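Local coordinates for protein exopolygalacturonase (PDB 2UVF) that hydrolyses pectin-derived polygalacturonate as a family 28 glycoside hydrolase, probably releasing digalacturonic acid from a chain end in the periplasm, at residues Ile245-Pro250 with Met334-Val339; Ala200-Ser205 with Asp225-Tyr230; Glu340-Ala345 with His363-Asn368; Arg231-Ser236 with Gln416-Met421; Gly186-Ile191 with Asp206-Leu211. All blocks are in the same frame, centred on the assembly; numbering follows the deposited sequence.

Contact 1: residues Ile245-Pro250 with Met334-Val339; sequences INAIDP and MTLRGV. With SO4 (sulfate ion), chain D.
Arg337 lies across Ile248, whose CG2 sits 3.4 Å from Arg337 NH2, oblique to the guanidinium plane. CG of the arginine is anti to its backbone N (chi1 -170°), and a bend at chi3 turns the guanidinium toward the loop past Ile248. There NH2 gives a weak bond to Asp249 O (2.9 Å) at the guanidinium edge, and a water links NE to Asp249 N. A sulfate, probably from the crystallisation liquor, takes NH1 at O2 (3.1 Å) and, weakly, NH2 at O4. Together these partners restrain the guanidinium. Upstream the backbones pair in parallel, with Thr335 N donating to Ile245 O, Ala247 N to Thr335 O, and Arg337 N to Ala247 O. Ala247 CB touches both Leu336 CD2 (3.8 Å) and Val339 CG2 (3.9 Å), while Met334 runs alongside Ile245. Strands 245-247 and 334-339 are successive rungs of the parallel beta-helix: strand 194-202 pairs with the first, strand 357-360 with the second, and strand 258-264 packs against Ala247, Met334 and Val339.

Contact 2: residues Ala200-Ser205 with Asp225-Tyr230; sequences ALWLKS and DYPAGY
Trp202 meets the other segment with the rim of its indole: Pro227 CG, Ala228 O and Gly229 CA all lie at the ring edge, near its plane. CZ2 is 4.1 Å from Pro227 CG, and CH2 reaches to 3.8 Å from Ala228 O; the six-membered ring thus passes the proline edge-on and abuts the backbone of Ala228 and Gly229. With CG beside the backbone N (chi1 -52°) and the ring turned across the side chain (chi2 84°), the indole extends from its strand to this neighbour.

A second point of contact is Ala200. Its N donates to Asp225 O at 2.8 Å, the one hydrogen bond joining the segments, and its CB touches Tyr226 CD1 and Pro227 CD, at 4.1 and 4.0 Å. The tyrosine hydroxyl is held by Ser220 O. Small methyl, ring carbon and proline ring therefore make a compact apolar patch beside a single polar link.

Gly229 and Tyr230 both face Arg240, a classic beta bulge in the two-stranded antiparallel pair 228-230 and 240-241. This antiparallel pair lies beside the parallel beta-helix, where strand 194-202 neighbours strand 245-247 and Leu201 packs on helix 173-181.

Contact 3: residues Glu340-Ala345 with His363-Asn368; sequences ENVYLA and HNVVAN
Val366 CG1 is the bump on one face of this strand pair, meeting the edge of the Tyr343 ring near its plane, 3.7 Å from CD1. The ring gets there because CG is anti to the backbone N (chi1 -178°), which carries it alongside Asn368. The phenol then ends beside that amide, where Asn368 ND2 donates to Tyr343 OH at 3.1 Å, with ring and amide planes 63° apart. This bond ties the outer end of the ring to the neighbouring strand.

On the other face Val342 meets its equal, Val365, while Leu344 stands beside the small Ala367. The two valines lie side by side, Val342 CG2 and Val365 CG2 being 4.1 Å apart, and Leu344 CB rests 4.5 Å from Ala367 CB. At the corner, Glu340 bends at chi2 to bring its carboxylate over to His363, carboxylate and ring planes being 81° apart.

Between the side chains runs a ladder of backbone bonds, among them Leu344 N to Val366 O (2.8 Å) and Asn368 N to Leu344 O (2.8 Å). Parallel strands in exact register, each beginning after a turned corner, are characteristic of the right-handed parallel beta-helix of glycoside hydrolase family 28.

Contact 4: residues Arg231-Ser236 with Gln416-Met421; sequences RLYPYS and QEQEPM. With SO4 (sulfate ion), chain D.
Gln418 brings its amide against two tyrosines, its side chain crossing each at about a right angle. Its OE1 is 3.2 Å from Tyr233 CD1, oblique to that ring, while NE2 lies at the edge of the Tyr235 ring and makes a weak bond to Tyr235 OH (2.8 Å, 117° at the hydrogen). Amide and Tyr235 ring planes stand 88° apart. Glu417 OE2 rests 3.2 Å from Pro234 CG.

A second shell fixes these groups. Gln418 NE2 also donates to Ala415 O, Tyr235 OH is bonded to Thr411 N, and Tyr233 OH to His443 ND1, a residue of the glycan pocket. A type I turn closes with Ser236 N to Tyr233 O at 3.0 Å. Leu232 CG covers one face of the Tyr233 ring, and Leu232 touches the bound galacturonate. Arg231 N donates to O2 (2.9 Å) of the sulfate that Arg337 also binds.

Loop 231-236 joins strand 228-230 to strand 240-241; segment 416-421 starts at the end of a 3-10 turn and runs into strand 421-427.

Contact 5: residues Gly186-Ile191 with Asp206-Leu211; sequences GCRVEI and DMTLNL
Ile191 and Leu209 pack through their ends, CD1 to CD1 at 3.7 Å, and Leu211 CD2 stands 4.0 Å from the same Ile191 methyl. Val189 continues this buried face, its CG1 against Leu209 CD1 and its CG2 against the bent end of Met207. Nearby, Cys187 SG, disulfide-bonded to Cys183, lies 3.7 Å from Met207 CB. These residues line the inside of an early coil of the parallel beta-helix, where helix 173-181 closes over Val189 and Met207. Strand 187-191 also pairs with strand 156-158, and strand 207-211 with strand 258-264.

The opposite face is polar, with Arg188 and Asn210 partly exposed. There Asn210 ND2 donates to Glu190 OE1 at 2.9 Å, nearly along the C-O axis, the glutamate doubling back through its bend at chi2 (-89°). Arg188 lies alongside Thr208 and Asn210 through CG, and its guanidinium goes on to salt bridges with Glu50 and Asp49. Backbone pairing is regular at Val189, Asn210 and Ile191, and weak at Thr208 N to Cys187 O (3.3 Å).

Overall arrangement
Contacts 1, 3 and 5 pair parallel strands of the beta-helix, whereas contact 2 sets a beta-helix strand against the short antiparallel pair and its lead-in, and contact 4 joins two loops. Contacts 1 and 5 are the most buried; contact 3 combines buried strands with a partly exposed corner, and contacts 2 and 4 are only partly buried. Strand 334-339 of contact 1 leads into strand 342-345 of contact 3, and strand 194-202 of contact 2 follows strand 187-191 and precedes strand 207-211 in the chain. Backbone ladders and aliphatic packing dominate the strand pairs, ring edges and single polar links the others. One sulfate touches both contact 1 and contact 4, and contact 4 lies nearest the bound sugar.

Contact 1: residues Ile245-Pro250 with Met334-Val339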
# COMPACT_ATOMS: atom_id res chain seq x y z
N ILE A 245 5.31 -16.45 0.99
CA ILE A 245 6.61 -15.97 1.45
C ILE A 245 6.44 -15.40 2.84
O ILE A 245 5.53 -14.61 3.09
CB ILE A 245 7.26 -14.92 0.50
CG1 ILE A 245 7.50 -15.52 -0.88
CG2 ILE A 245 8.56 -14.36 1.10
CD1 ILE A 245 7.38 -14.54 -2.00
N ASN A 246 7.32 -15.84 3.74
CA ASN A 246 7.21 -15.47 5.14
C ASN A 246 8.51 -14.94 5.71
O ASN A 246 9.58 -15.36 5.31
CB ASN A 246 6.82 -16.69 5.97
CG ASN A 246 5.56 -17.33 5.51
OD1 ASN A 246 4.48 -16.92 5.90
ND2 ASN A 246 5.69 -18.36 4.69
N ALA A 247 8.40 -14.02 6.66
CA ALA A 247 9.47 -13.79 7.63
C ALA A 247 8.80 -13.77 9.00
O ALA A 247 8.46 -12.71 9.52
CB ALA A 247 10.21 -12.49 7.33
N ILE A 248 8.58 -14.96 9.56
CA ILE A 248 7.80 -15.13 10.80
C ILE A 248 8.57 -15.98 11.82
O ILE A 248 8.89 -17.14 11.56
CB ILE A 248 6.39 -15.79 10.55
CG1 ILE A 248 5.61 -15.02 9.47
CG2 ILE A 248 5.57 -15.88 11.87
CD1 ILE A 248 4.31 -15.66 9.02
N ASP A 249 8.87 -15.39 12.98
CA ASP A 249 9.43 -16.14 14.11
C ASP A 249 8.28 -16.84 14.86
O ASP A 249 7.36 -16.17 15.33
CB ASP A 249 10.19 -15.21 15.05
CG ASP A 249 10.97 -15.95 16.15
OD1 ASP A 249 10.37 -16.20 17.23
OD2 ASP A 249 12.17 -16.26 15.94
N PRO A 250 8.36 -18.18 15.00
CA PRO A 250 7.28 -19.02 15.55
C PRO A 250 6.76 -18.50 16.88
O PRO A 250 5.62 -18.80 17.24
CB PRO A 250 7.96 -20.37 15.78
CG PRO A 250 9.44 -20.12 15.66
CD PRO A 250 9.54 -19.01 14.66
N MET A 334 2.25 -12.74 1.15
CA MET A 334 3.51 -12.43 1.81
C MET A 334 3.20 -11.89 3.20
O MET A 334 2.35 -11.04 3.35
CB MET A 334 4.30 -11.39 1.02
CG MET A 334 5.73 -11.25 1.48
SD MET A 334 6.69 -10.00 0.63
CE MET A 334 6.82 -10.70 -1.02
N THR A 335 3.89 -12.42 4.20
CA THR A 335 3.71 -11.93 5.56
C THR A 335 5.06 -11.79 6.23
O THR A 335 5.69 -12.78 6.56
CB THR A 335 2.79 -12.85 6.40
OG1 THR A 335 1.52 -12.96 5.75
CG2 THR A 335 2.60 -12.29 7.81
N LEU A 336 5.49 -10.55 6.44
CA LEU A 336 6.77 -10.29 7.04
C LEU A 336 6.50 -9.64 8.36
O LEU A 336 5.87 -8.59 8.41
CB LEU A 336 7.62 -9.36 6.17
CG LEU A 336 7.66 -9.67 4.67
CD1 LEU A 336 8.32 -8.48 3.99
CD2 LEU A 336 8.37 -11.00 4.34
N ARG A 337 6.97 -10.29 9.42
CA ARG A 337 6.66 -9.87 10.79
C ARG A 337 7.94 -9.70 11.63
O ARG A 337 8.86 -10.52 11.56
CB ARG A 337 5.72 -10.88 11.44
CG ARG A 337 5.16 -10.40 12.77
CD ARG A 337 4.19 -11.38 13.37
NE ARG A 337 4.83 -12.63 13.79
CZ ARG A 337 4.25 -13.53 14.58
NH1 ARG A 337 3.03 -13.32 15.06
NH2 ARG A 337 4.90 -14.63 14.92
N GLY A 338 7.98 -8.61 12.40
CA GLY A 338 9.13 -8.29 13.24
C GLY A 338 10.39 -7.84 12.55
O GLY A 338 11.44 -7.78 13.18
N VAL A 339 10.31 -7.49 11.25
CA VAL A 339 11.50 -7.17 10.47
C VAL A 339 11.97 -5.72 10.64
O VAL A 339 11.18 -4.77 10.60
CB VAL A 339 11.34 -7.55 8.95
CG1 VAL A 339 12.66 -7.39 8.22
CG2 VAL A 339 10.85 -8.98 8.80
S SO4 D . 2.45 -16.79 16.88
O1 SO4 D . 2.92 -17.71 15.84
O2 SO4 D . 1.59 -15.73 16.34
O3 SO4 D . 1.66 -17.55 17.87
O4 SO4 D . 3.64 -16.23 17.53
O HOH W 1 8.01 -12.79 13.50

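Contact 2: residues Ala200-Ser205 with Asp225-Tyr230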
# COMPACT_ATOMS: atom_id res chain seq x y z
N ALA A 200 4.86 -22.72 1.21
CA ALA A 200 5.40 -21.69 2.10
C ALA A 200 6.91 -21.76 2.22
O ALA A 200 7.46 -22.83 2.42
CB ALA A 200 4.75 -21.75 3.48
N LEU A 201 7.56 -20.61 2.10
CA LEU A 201 9.01 -20.50 2.25
C LEU A 201 9.25 -19.55 3.41
O LEU A 201 8.39 -18.74 3.74
CB LEU A 201 9.65 -19.94 0.97
CG LEU A 201 9.33 -20.62 -0.37
CD1 LEU A 201 9.57 -19.66 -1.53
CD2 LEU A 201 10.09 -21.94 -0.57
N TRP A 202 10.42 -19.65 4.04
CA TRP A 202 10.70 -18.92 5.27
C TRP A 202 12.02 -18.20 5.11
O TRP A 202 13.07 -18.83 4.94
CB TRP A 202 10.72 -19.88 6.47
CG TRP A 202 9.49 -20.74 6.55
CD1 TRP A 202 9.27 -21.92 5.88
CD2 TRP A 202 8.31 -20.48 7.31
NE1 TRP A 202 8.01 -22.41 6.18
CE2 TRP A 202 7.40 -21.55 7.05
CE3 TRP A 202 7.92 -19.46 8.18
CZ2 TRP A 202 6.13 -21.62 7.65
CZ3 TRP A 202 6.65 -19.53 8.78
CH2 TRP A 202 5.78 -20.61 8.51
N LEU A 203 11.96 -16.87 5.14
CA LEU A 203 13.13 -16.05 4.90
C LEU A 203 13.88 -15.88 6.21
O LEU A 203 13.39 -16.25 7.28
CB LEU A 203 12.73 -14.68 4.32
CG LEU A 203 11.99 -14.60 2.98
CD1 LEU A 203 11.73 -13.16 2.62
CD2 LEU A 203 12.76 -15.27 1.85
N LYS A 204 15.07 -15.31 6.10
CA LYS A 204 15.88 -15.02 7.27
C LYS A 204 16.57 -13.69 7.05
O LYS A 204 16.62 -13.18 5.92
CB LYS A 204 16.90 -16.12 7.53
CG LYS A 204 17.86 -16.39 6.37
CD LYS A 204 19.27 -16.57 6.90
CE LYS A 204 20.19 -17.17 5.87
NZ LYS A 204 20.13 -18.66 5.92
N SER A 205 17.10 -13.14 8.15
CA SER A 205 17.81 -11.87 8.16
C SER A 205 18.97 -11.80 7.16
O SER A 205 19.52 -12.82 6.74
CB SER A 205 18.29 -11.57 9.58
OG SER A 205 17.17 -11.53 10.47
N ASP A 225 1.20 -27.64 2.05
CA ASP A 225 2.47 -26.96 1.81
C ASP A 225 2.53 -25.60 2.49
O ASP A 225 3.50 -24.86 2.33
CB ASP A 225 2.70 -26.83 0.31
CG ASP A 225 3.34 -28.06 -0.28
OD1 ASP A 225 4.51 -28.36 0.11
OD2 ASP A 225 2.69 -28.72 -1.14
N TYR A 226 1.50 -25.28 3.26
CA TYR A 226 1.40 -24.05 4.04
C TYR A 226 1.06 -24.46 5.48
O TYR A 226 -0.13 -24.56 5.83
CB TYR A 226 0.33 -23.09 3.47
CG TYR A 226 0.44 -22.80 1.97
CD1 TYR A 226 1.17 -21.70 1.51
CD2 TYR A 226 -0.18 -23.63 1.03
CE1 TYR A 226 1.27 -21.43 0.13
CE2 TYR A 226 -0.08 -23.37 -0.35
CZ TYR A 226 0.65 -22.26 -0.78
OH TYR A 226 0.75 -21.98 -2.13
N PRO A 227 2.09 -24.70 6.31
CA PRO A 227 1.82 -25.18 7.66
C PRO A 227 1.51 -23.99 8.56
O PRO A 227 1.53 -22.86 8.09
CB PRO A 227 3.13 -25.88 8.06
CG PRO A 227 4.21 -25.27 7.19
CD PRO A 227 3.53 -24.50 6.07
N ALA A 228 1.20 -24.24 9.84
CA ALA A 228 0.75 -23.15 10.72
C ALA A 228 1.71 -21.96 10.63
O ALA A 228 2.93 -22.14 10.59
CB ALA A 228 0.62 -23.63 12.16
N GLY A 229 1.15 -20.75 10.59
CA GLY A 229 1.91 -19.54 10.28
C GLY A 229 2.04 -18.53 11.38
O GLY A 229 3.15 -18.26 11.82
N TYR A 230 0.92 -17.95 11.83
CA TYR A 230 0.95 -16.84 12.79
C TYR A 230 -0.45 -16.52 13.30
O TYR A 230 -1.45 -16.92 12.70
CB TYR A 230 1.54 -15.57 12.11
CG TYR A 230 0.61 -14.94 11.08
CD1 TYR A 230 -0.14 -13.81 11.40
CD2 TYR A 230 0.48 -15.48 9.80
CE1 TYR A 230 -1.02 -13.23 10.46
CE2 TYR A 230 -0.37 -14.92 8.88
CZ TYR A 230 -1.12 -13.80 9.20
OH TYR A 230 -1.97 -13.23 8.27

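Contact 3: residues Glu340-Ala345 with His363-Asn368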
# COMPACT_ATOMS: atom_id res chain seq x y z
N GLU A 340 13.27 -5.59 10.87
CA GLU A 340 13.93 -4.30 10.95
C GLU A 340 14.69 -4.09 9.64
O GLU A 340 15.65 -4.82 9.38
CB GLU A 340 14.90 -4.27 12.13
CG GLU A 340 15.59 -2.94 12.34
CD GLU A 340 14.69 -1.94 13.02
OE1 GLU A 340 13.69 -2.38 13.65
OE2 GLU A 340 14.97 -0.72 12.93
N ASN A 341 14.22 -3.13 8.82
CA ASN A 341 14.71 -2.86 7.44
C ASN A 341 14.22 -3.81 6.34
O ASN A 341 14.83 -4.83 6.09
CB ASN A 341 16.25 -2.74 7.35
CG ASN A 341 16.85 -1.83 8.40
OD1 ASN A 341 17.94 -2.09 8.90
ND2 ASN A 341 16.17 -0.76 8.73
N VAL A 342 13.13 -3.45 5.66
CA VAL A 342 12.64 -4.24 4.51
C VAL A 342 12.73 -3.45 3.20
O VAL A 342 12.57 -2.23 3.19
CB VAL A 342 11.19 -4.70 4.70
CG1 VAL A 342 10.77 -5.64 3.57
CG2 VAL A 342 11.03 -5.39 6.03
N TYR A 343 13.03 -4.13 2.10
CA TYR A 343 13.01 -3.50 0.79
C TYR A 343 12.39 -4.43 -0.23
O TYR A 343 12.99 -5.44 -0.62
CB TYR A 343 14.42 -3.06 0.34
CG TYR A 343 14.49 -2.33 -1.03
CD1 TYR A 343 14.06 -1.01 -1.17
CD2 TYR A 343 15.06 -2.94 -2.15
CE1 TYR A 343 14.14 -0.33 -2.40
CE2 TYR A 343 15.15 -2.28 -3.38
CZ TYR A 343 14.70 -0.97 -3.50
OH TYR A 343 14.78 -0.31 -4.73
N LEU A 344 11.19 -4.04 -0.68
CA LEU A 344 10.45 -4.72 -1.76
C LEU A 344 10.56 -3.89 -3.03
O LEU A 344 10.40 -2.67 -2.97
CB LEU A 344 8.98 -4.91 -1.32
CG LEU A 344 8.82 -5.42 0.13
CD1 LEU A 344 7.34 -5.35 0.59
CD2 LEU A 344 9.41 -6.84 0.34
N ALA A 345 10.87 -4.51 -4.17
CA ALA A 345 11.09 -3.75 -5.39
C ALA A 345 10.86 -4.55 -6.68
O ALA A 345 11.20 -5.72 -6.75
CB ALA A 345 12.49 -3.16 -5.40
N HIS A 363 9.81 -2.20 11.11
CA HIS A 363 10.33 -0.86 11.03
C HIS A 363 11.07 -0.74 9.71
O HIS A 363 11.64 -1.73 9.24
CB HIS A 363 11.33 -0.56 12.16
CG HIS A 363 10.70 -0.43 13.51
ND1 HIS A 363 11.44 -0.33 14.66
CD2 HIS A 363 9.40 -0.42 13.90
CE1 HIS A 363 10.63 -0.23 15.70
NE2 HIS A 363 9.38 -0.29 15.26
N ASN A 364 11.07 0.47 9.16
CA ASN A 364 11.86 0.83 7.98
C ASN A 364 11.58 -0.05 6.77
O ASN A 364 12.46 -0.77 6.30
CB ASN A 364 13.36 0.83 8.32
CG ASN A 364 13.65 1.53 9.63
OD1 ASN A 364 12.95 2.49 10.01
ND2 ASN A 364 14.66 1.03 10.36
N VAL A 365 10.33 -0.02 6.31
CA VAL A 365 9.89 -0.80 5.14
C VAL A 365 9.83 0.13 3.95
O VAL A 365 9.38 1.26 4.07
CB VAL A 365 8.48 -1.40 5.34
CG1 VAL A 365 8.03 -2.13 4.06
CG2 VAL A 365 8.42 -2.32 6.59
N VAL A 366 10.29 -0.36 2.80
CA VAL A 366 10.19 0.38 1.53
C VAL A 366 9.58 -0.51 0.46
O VAL A 366 10.05 -1.65 0.25
CB VAL A 366 11.58 0.97 1.07
CG1 VAL A 366 11.50 1.59 -0.37
CG2 VAL A 366 12.04 2.02 2.06
N ALA A 367 8.53 -0.02 -0.21
CA ALA A 367 8.02 -0.67 -1.42
C ALA A 367 8.19 0.20 -2.67
O ALA A 367 7.51 1.21 -2.84
CB ALA A 367 6.56 -1.14 -1.24
N ASN A 368 9.10 -0.21 -3.54
CA ASN A 368 9.47 0.58 -4.70
C ASN A 368 9.11 -0.14 -6.02
O ASN A 368 9.74 -1.12 -6.39
CB ASN A 368 10.98 0.87 -4.65
CG ASN A 368 11.49 1.62 -5.88
OD1 ASN A 368 10.72 2.17 -6.67
ND2 ASN A 368 12.82 1.67 -6.03

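Contact 4: residues Arg231-Ser236 with Gln416-Met421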
# COMPACT_ATOMS: atom_id res chain seq x y z
N ARG A 231 -0.53 -15.78 14.41
CA ARG A 231 -1.75 -15.12 14.82
C ARG A 231 -1.54 -13.62 14.61
O ARG A 231 -0.51 -13.08 14.99
CB ARG A 231 -2.05 -15.42 16.29
CG ARG A 231 -2.59 -16.81 16.57
CD ARG A 231 -2.42 -17.20 18.04
NE ARG A 231 -3.35 -18.26 18.44
CZ ARG A 231 -3.13 -19.56 18.29
NH1 ARG A 231 -2.01 -20.01 17.72
NH2 ARG A 231 -4.05 -20.43 18.69
N LEU A 232 -2.53 -12.96 14.00
CA LEU A 232 -2.43 -11.54 13.65
C LEU A 232 -2.06 -10.65 14.84
O LEU A 232 -1.10 -9.87 14.78
CB LEU A 232 -3.73 -11.05 13.00
CG LEU A 232 -3.73 -9.70 12.26
CD1 LEU A 232 -2.84 -9.77 11.03
CD2 LEU A 232 -5.15 -9.35 11.88
N TYR A 233 -2.83 -10.77 15.92
CA TYR A 233 -2.57 -10.01 17.14
C TYR A 233 -2.28 -10.97 18.30
O TYR A 233 -2.57 -12.17 18.19
CB TYR A 233 -3.72 -9.05 17.44
CG TYR A 233 -4.01 -8.09 16.29
CD1 TYR A 233 -2.99 -7.30 15.74
CD2 TYR A 233 -5.28 -8.01 15.74
CE1 TYR A 233 -3.25 -6.45 14.69
CE2 TYR A 233 -5.54 -7.17 14.68
CZ TYR A 233 -4.52 -6.39 14.15
OH TYR A 233 -4.79 -5.55 13.08
N PRO A 234 -1.65 -10.47 19.39
CA PRO A 234 -1.42 -11.35 20.55
C PRO A 234 -2.72 -11.99 21.07
O PRO A 234 -2.70 -13.11 21.57
CB PRO A 234 -0.79 -10.42 21.61
CG PRO A 234 -1.05 -9.01 21.11
CD PRO A 234 -1.10 -9.12 19.60
N TYR A 235 -3.83 -11.27 20.90
CA TYR A 235 -5.16 -11.66 21.37
C TYR A 235 -6.02 -12.29 20.29
O TYR A 235 -7.25 -12.41 20.45
CB TYR A 235 -5.89 -10.42 21.92
CG TYR A 235 -5.69 -9.16 21.08
CD1 TYR A 235 -6.62 -8.79 20.08
CD2 TYR A 235 -4.59 -8.33 21.29
CE1 TYR A 235 -6.44 -7.63 19.31
CE2 TYR A 235 -4.39 -7.15 20.53
CZ TYR A 235 -5.33 -6.81 19.55
OH TYR A 235 -5.12 -5.67 18.80
N SER A 236 -5.39 -12.66 19.17
CA SER A 236 -6.11 -13.31 18.06
C SER A 236 -6.14 -14.81 18.32
O SER A 236 -5.09 -15.43 18.48
CB SER A 236 -5.47 -12.99 16.70
OG SER A 236 -5.80 -11.67 16.28
N GLN A 416 -2.95 -1.72 22.64
CA GLN A 416 -1.69 -1.07 23.03
C GLN A 416 -0.55 -2.00 23.53
O GLN A 416 0.56 -1.54 23.81
CB GLN A 416 -1.94 0.11 24.00
CG GLN A 416 -2.66 -0.24 25.31
CD GLN A 416 -4.18 -0.38 25.17
OE1 GLN A 416 -4.68 -0.80 24.12
NE2 GLN A 416 -4.91 -0.03 26.23
N GLU A 417 -0.83 -3.31 23.63
CA GLU A 417 0.24 -4.33 23.76
C GLU A 417 1.26 -4.23 22.61
O GLU A 417 2.29 -4.92 22.59
CB GLU A 417 -0.36 -5.75 23.81
CG GLU A 417 -1.09 -6.11 25.12
CD GLU A 417 -1.84 -7.45 25.06
OE1 GLU A 417 -2.79 -7.63 25.86
OE2 GLU A 417 -1.49 -8.33 24.23
N GLN A 418 0.94 -3.36 21.65
CA GLN A 418 1.66 -3.22 20.38
C GLN A 418 1.85 -1.73 20.03
O GLN A 418 1.07 -0.88 20.47
CB GLN A 418 0.91 -3.94 19.24
CG GLN A 418 -0.23 -4.89 19.70
CD GLN A 418 -1.22 -5.22 18.60
OE1 GLN A 418 -0.86 -5.85 17.59
NE2 GLN A 418 -2.48 -4.82 18.78
N GLU A 419 2.90 -1.45 19.27
CA GLU A 419 3.21 -0.13 18.72
C GLU A 419 2.05 0.52 17.98
O GLU A 419 1.26 -0.17 17.35
CB GLU A 419 4.27 -0.31 17.66
CG GLU A 419 5.70 -0.13 18.04
CD GLU A 419 6.57 -0.50 16.87
OE1 GLU A 419 7.80 -0.35 16.96
OE2 GLU A 419 6.00 -0.97 15.84
N PRO A 420 1.98 1.86 17.99
CA PRO A 420 1.05 2.43 17.03
C PRO A 420 1.59 2.25 15.59
O PRO A 420 2.81 2.08 15.40
CB PRO A 420 0.99 3.90 17.44
CG PRO A 420 2.28 4.17 18.09
CD PRO A 420 2.66 2.90 18.78
N MET A 421 0.67 2.19 14.61
CA MET A 421 1.03 2.29 13.19
C MET A 421 1.44 3.75 12.93
O MET A 421 0.58 4.62 12.77
CB MET A 421 -0.17 1.83 12.33
CG MET A 421 -0.01 1.85 10.80
SD MET A 421 1.35 0.90 10.12
CE MET A 421 2.48 2.22 9.66
S SO4 D . 2.45 -16.79 16.88
O1 SO4 D . 2.92 -17.71 15.84
O2 SO4 D . 1.59 -15.73 16.34
O3 SO4 D . 1.66 -17.55 17.87
O4 SO4 D . 3.64 -16.23 17.53

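Contact 5: residues Gly186-Ile191 with Asp206-Leu211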
# COMPACT_ATOMS: atom_id res chain seq x y z
N GLY A 186 24.24 -11.34 3.42
CA GLY A 186 24.52 -10.54 2.22
C GLY A 186 24.31 -11.26 0.90
O GLY A 186 24.59 -10.70 -0.17
N CYS A 187 23.80 -12.50 0.96
CA CYS A 187 23.51 -13.28 -0.23
C CYS A 187 22.42 -12.65 -1.10
O CYS A 187 21.74 -11.71 -0.68
CB CYS A 187 23.12 -14.73 0.14
SG CYS A 187 21.75 -14.97 1.36
N ARG A 188 22.28 -13.15 -2.32
CA ARG A 188 21.12 -12.90 -3.15
C ARG A 188 20.69 -14.23 -3.75
O ARG A 188 21.43 -14.82 -4.55
CB ARG A 188 21.43 -11.87 -4.24
CG ARG A 188 20.25 -11.57 -5.17
CD ARG A 188 20.66 -10.68 -6.34
NE ARG A 188 21.15 -9.40 -5.84
CZ ARG A 188 22.07 -8.63 -6.42
NH1 ARG A 188 22.65 -8.99 -7.57
NH2 ARG A 188 22.42 -7.50 -5.84
N VAL A 189 19.52 -14.72 -3.34
CA VAL A 189 18.95 -15.94 -3.91
C VAL A 189 18.24 -15.57 -5.22
O VAL A 189 17.39 -14.69 -5.23
CB VAL A 189 17.97 -16.63 -2.92
CG1 VAL A 189 17.41 -17.92 -3.50
CG2 VAL A 189 18.65 -16.90 -1.61
N GLU A 190 18.62 -16.23 -6.32
CA GLU A 190 18.04 -15.98 -7.64
C GLU A 190 17.04 -17.07 -8.03
O GLU A 190 17.36 -18.25 -7.95
CB GLU A 190 19.11 -15.89 -8.74
CG GLU A 190 20.40 -15.16 -8.39
CD GLU A 190 20.37 -13.66 -8.68
OE1 GLU A 190 19.27 -13.07 -8.75
OE2 GLU A 190 21.47 -13.07 -8.84
N ILE A 191 15.85 -16.65 -8.46
CA ILE A 191 14.88 -17.52 -9.14
C ILE A 191 14.82 -17.06 -10.61
O ILE A 191 14.07 -16.12 -10.94
CB ILE A 191 13.46 -17.43 -8.50
CG1 ILE A 191 13.49 -17.85 -7.02
CG2 ILE A 191 12.44 -18.24 -9.31
CD1 ILE A 191 12.29 -17.45 -6.22
N ASP A 206 19.32 -10.56 6.78
CA ASP A 206 20.47 -10.27 5.90
C ASP A 206 20.51 -11.09 4.62
O ASP A 206 21.48 -11.82 4.36
CB ASP A 206 21.78 -10.37 6.70
CG ASP A 206 21.83 -9.41 7.86
OD1 ASP A 206 21.77 -8.18 7.63
OD2 ASP A 206 21.92 -9.86 9.02
N MET A 207 19.45 -10.97 3.82
CA MET A 207 19.38 -11.62 2.50
C MET A 207 18.53 -10.82 1.50
O MET A 207 17.81 -9.88 1.86
CB MET A 207 18.87 -13.07 2.62
CG MET A 207 17.41 -13.20 3.04
SD MET A 207 16.71 -14.81 2.69
CE MET A 207 16.46 -14.72 0.90
N THR A 208 18.66 -11.18 0.23
CA THR A 208 17.84 -10.65 -0.85
C THR A 208 17.35 -11.86 -1.62
O THR A 208 18.12 -12.76 -1.91
CB THR A 208 18.64 -9.75 -1.82
OG1 THR A 208 19.04 -8.56 -1.16
CG2 THR A 208 17.79 -9.40 -3.06
N LEU A 209 16.05 -11.88 -1.89
CA LEU A 209 15.47 -12.84 -2.80
C LEU A 209 15.10 -12.05 -4.05
O LEU A 209 14.30 -11.12 -4.00
CB LEU A 209 14.25 -13.53 -2.19
CG LEU A 209 13.38 -14.45 -3.05
CD1 LEU A 209 14.12 -15.72 -3.48
CD2 LEU A 209 12.11 -14.80 -2.30
N ASN A 210 15.71 -12.43 -5.16
CA ASN A 210 15.56 -11.77 -6.42
C ASN A 210 14.85 -12.67 -7.42
O ASN A 210 15.37 -13.72 -7.80
CB ASN A 210 16.93 -11.36 -6.96
CG ASN A 210 16.84 -10.50 -8.20
OD1 ASN A 210 16.36 -9.36 -8.14
ND2 ASN A 210 17.30 -11.03 -9.35
N LEU A 211 13.66 -12.24 -7.83
CA LEU A 211 12.93 -12.87 -8.91
C LEU A 211 13.28 -12.16 -10.22
O LEU A 211 12.97 -10.98 -10.40
CB LEU A 211 11.42 -12.83 -8.61
CG LEU A 211 10.97 -13.43 -7.28
CD1 LEU A 211 10.44 -12.36 -6.32
CD2 LEU A 211 9.92 -14.48 -7.53